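Side-chain contact in hypothetical protein (Aquifex aeolicus, PDB 2HEK), which is of unknown function but binds zinc and GDP at separate sites and may act as a dGTPase: residues F209-S212 with R213-Y217. Numbering follows the deposited sequence.
Sequences FLIS and RYFMY
Ile211 and Phe215, one helical turn apart, run alongside each other in the same direction. The isoleucine offers its CG2 branch, set anti to the backbone N, and this methyl comes obliquely up to the CD1-CE1 side of the phenylalanine ring, with Ile211 CG2 3.5 Å from Phe215 CE1. Tyr214 CD2 lies over one face of the Phe215 ring, displaced toward its rim. Phe215 N donates to Ile211 O at 2.9 Å, the usual i+4 to i bond of the helix.

Phe209 O is gripped twice: Arg213 N donates to it at 3.0 Å, and Ser212 OG donates to the same oxygen at 2.9 Å, both coming from one face of the carbonyl plane. The serine OG is placed between the backbone N and the carbonyl carbon (chi1 87°), which brings it back to this carbonyl one turn earlier, while OG also bonds Tyr182 OH. Replacing Ser212 by alanine removes the hydroxyl and would probably leave Phe209 O with one fewer donor and Tyr182 OH without this partner.

Arg213 runs extended from CG to NE, beside Tyr217, whose CE1 lies 3.9 Å above one face of the guanidinium. A water in the plane of the guanidinium accepts a weak bond from Arg213 NH1 and donates to Leu210 O at 2.8 Å; NH1 also bonds Glu319 O. Tyr214 OH reaches Glu207 of the second subunit.

The arrangement is an i to i+4 pairing on a buried alpha-helix, with a serine-to-backbone bond spanning i to i-3. On helix 203-221, in the HD-associated region, Phe209 and Arg213 pack on Leu166 of helix 160-173, which carries the zinc ligand Asp161, and Ile211, Tyr214 and Phe215 touch the second subunit.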
ATOM      1  N   PHE A 209      12.627  -9.716  -7.746  1.00 26.47           N
ATOM      2  CA  PHE A 209      12.569 -10.873  -6.836  1.00 23.56           C
ATOM      3  C   PHE A 209      13.927 -11.153  -6.190  1.00 24.71           C
ATOM      4  O   PHE A 209      14.020 -11.303  -4.969  1.00 24.72           O
ATOM      5  CB  PHE A 209      12.035 -12.094  -7.613  1.00 27.81           C
ATOM      6  CG  PHE A 209      12.067 -13.355  -6.820  1.00 29.18           C
ATOM      7  CD1 PHE A 209      11.120 -13.585  -5.830  1.00 27.73           C
ATOM      8  CD2 PHE A 209      13.097 -14.280  -7.006  1.00 34.23           C
ATOM      9  CE1 PHE A 209      11.164 -14.768  -5.040  1.00 30.72           C
ATOM     10  CE2 PHE A 209      13.155 -15.476  -6.228  1.00 35.76           C
ATOM     11  CZ  PHE A 209      12.170 -15.709  -5.241  1.00 33.93           C
ATOM     12  N   LEU A 210      14.995 -11.190  -6.985  1.00 25.36           N
ATOM     13  CA  LEU A 210      16.343 -11.442  -6.449  1.00 25.33           C
ATOM     14  C   LEU A 210      16.839 -10.335  -5.512  1.00 26.08           C
ATOM     15  O   LEU A 210      17.505 -10.635  -4.523  1.00 25.57           O
ATOM     16  CB  LEU A 210      17.371 -11.662  -7.591  1.00 25.52           C
ATOM     17  CG  LEU A 210      16.995 -12.844  -8.510  1.00 27.85           C
ATOM     18  CD1 LEU A 210      17.804 -12.736  -9.801  1.00 31.07           C
ATOM     19  CD2 LEU A 210      17.252 -14.213  -7.773  1.00 27.68           C
ATOM     20  N   ILE A 211      16.518  -9.072  -5.826  1.00 26.16           N
ATOM     21  CA  ILE A 211      16.866  -7.939  -4.946  1.00 26.69           C
ATOM     22  C   ILE A 211      16.071  -8.009  -3.647  1.00 26.48           C
ATOM     23  O   ILE A 211      16.613  -7.784  -2.527  1.00 26.57           O
ATOM     24  CB  ILE A 211      16.559  -6.568  -5.586  1.00 30.37           C
ATOM     25  CG1 ILE A 211      17.382  -6.339  -6.855  1.00 32.64           C
ATOM     26  CG2 ILE A 211      16.845  -5.465  -4.572  1.00 31.41           C
ATOM     27  CD1 ILE A 211      18.867  -6.484  -6.692  1.00 37.81           C
ATOM     28  N   SER A 212      14.787  -8.329  -3.763  1.00 25.85           N
ATOM     29  CA  SER A 212      13.967  -8.475  -2.548  1.00 25.06           C
ATOM     30  C   SER A 212      14.542  -9.576  -1.653  1.00 26.69           C
ATOM     31  O   SER A 212      14.622  -9.434  -0.416  1.00 26.40           O
ATOM     32  CB  SER A 212      12.499  -8.665  -2.914  1.00 30.29           C
ATOM     33  OG  SER A 212      12.192 -10.049  -3.146  1.00 37.51           O
ATOM     34  N   ARG A 213      14.996 -10.668  -2.255  1.00 26.30           N
ATOM     35  CA  ARG A 213      15.639 -11.732  -1.472  1.00 28.90           C
ATOM     36  C   ARG A 213      16.941 -11.248  -0.812  1.00 26.66           C
ATOM     37  O   ARG A 213      17.211 -11.531   0.375  1.00 26.90           O
ATOM     38  CB  ARG A 213      15.887 -12.942  -2.386  1.00 29.65           C
ATOM     39  CG  ARG A 213      16.469 -14.135  -1.718  1.00 36.88           C
ATOM     40  CD  ARG A 213      16.684 -15.278  -2.776  1.00 42.42           C
ATOM     41  NE  ARG A 213      17.174 -16.499  -2.117  1.00 52.69           N
ATOM     42  CZ  ARG A 213      18.465 -16.842  -2.024  1.00 57.73           C
ATOM     43  NH1 ARG A 213      19.421 -16.064  -2.554  1.00 59.84           N
ATOM     44  NH2 ARG A 213      18.809 -17.962  -1.407  1.00 57.20           N
ATOM     45  N   TYR A 214      17.754 -10.496  -1.554  1.00 25.10           N
ATOM     46  CA  TYR A 214      18.977  -9.899  -0.954  1.00 27.21           C
ATOM     47  C   TYR A 214      18.616  -9.076   0.294  1.00 26.22           C
ATOM     48  O   TYR A 214      19.265  -9.187   1.337  1.00 26.80           O
ATOM     49  CB  TYR A 214      19.686  -8.966  -1.962  1.00 27.17           C
ATOM     50  CG  TYR A 214      20.712  -8.054  -1.345  1.00 27.81           C
ATOM     51  CD1 TYR A 214      22.051  -8.465  -1.186  1.00 28.54           C
ATOM     52  CD2 TYR A 214      20.363  -6.747  -0.948  1.00 28.92           C
ATOM     53  CE1 TYR A 214      23.031  -7.581  -0.625  1.00 28.92           C
ATOM     54  CE2 TYR A 214      21.301  -5.882  -0.407  1.00 29.30           C
ATOM     55  CZ  TYR A 214      22.625  -6.287  -0.239  1.00 30.49           C
ATOM     56  OH  TYR A 214      23.526  -5.372   0.315  1.00 31.02           O
ATOM     57  N   PHE A 215      17.606  -8.211   0.187  1.00 26.68           N
ATOM     58  CA  PHE A 215      17.212  -7.417   1.365  1.00 24.76           C
ATOM     59  C   PHE A 215      16.806  -8.254   2.573  1.00 25.54           C
ATOM     60  O   PHE A 215      17.192  -7.947   3.703  1.00 26.40           O
ATOM     61  CB  PHE A 215      16.118  -6.426   1.017  1.00 26.19           C
ATOM     62  CG  PHE A 215      16.634  -5.201   0.308  1.00 27.25           C
ATOM     63  CD1 PHE A 215      16.173  -4.862  -0.961  1.00 28.15           C
ATOM     64  CD2 PHE A 215      17.565  -4.367   0.938  1.00 30.35           C
ATOM     65  CE1 PHE A 215      16.637  -3.669  -1.612  1.00 28.83           C
ATOM     66  CE2 PHE A 215      18.048  -3.207   0.307  1.00 28.83           C
ATOM     67  CZ  PHE A 215      17.572  -2.872  -0.994  1.00 25.82           C
ATOM     68  N   MET A 216      16.025  -9.309   2.359  1.00 22.64           N
ATOM     69  CA  MET A 216      15.637 -10.145   3.497  1.00 24.21           C
ATOM     70  C   MET A 216      16.855 -10.765   4.181  1.00 24.76           C
ATOM     71  O   MET A 216      16.888 -10.853   5.410  1.00 26.37           O
ATOM     72  CB  MET A 216      14.626 -11.217   3.096  1.00 22.03           C
ATOM     73  CG  MET A 216      13.252 -10.630   2.701  1.00 24.84           C
ATOM     74  SD  MET A 216      12.546  -9.551   4.027  1.00 30.52           S
ATOM     75  CE  MET A 216      12.414 -10.679   5.391  1.00 23.57           C
ATOM     76  N   TYR A 217      17.841 -11.204   3.398  1.00 25.12           N
ATOM     77  CA  TYR A 217      19.079 -11.764   3.977  1.00 27.94           C
ATOM     78  C   TYR A 217      19.880 -10.756   4.768  1.00 29.64           C
ATOM     79  O   TYR A 217      20.258 -11.026   5.918  1.00 29.40           O
ATOM     80  CB  TYR A 217      19.962 -12.460   2.908  1.00 31.96           C
ATOM     81  CG  TYR A 217      19.496 -13.860   2.733  1.00 35.89           C
ATOM     82  CD1 TYR A 217      18.469 -14.157   1.839  1.00 36.31           C
ATOM     83  CD2 TYR A 217      19.979 -14.873   3.555  1.00 38.42           C
ATOM     84  CE1 TYR A 217      17.959 -15.439   1.741  1.00 36.64           C
ATOM     85  CE2 TYR A 217      19.489 -16.172   3.459  1.00 38.66           C
ATOM     86  CZ  TYR A 217      18.481 -16.442   2.543  1.00 38.02           C
ATOM     87  OH  TYR A 217      17.981 -17.726   2.419  1.00 40.49           O
TER
HETATM   88  O   HOH W   1      18.902 -13.078  -4.153  1.00 40.79           O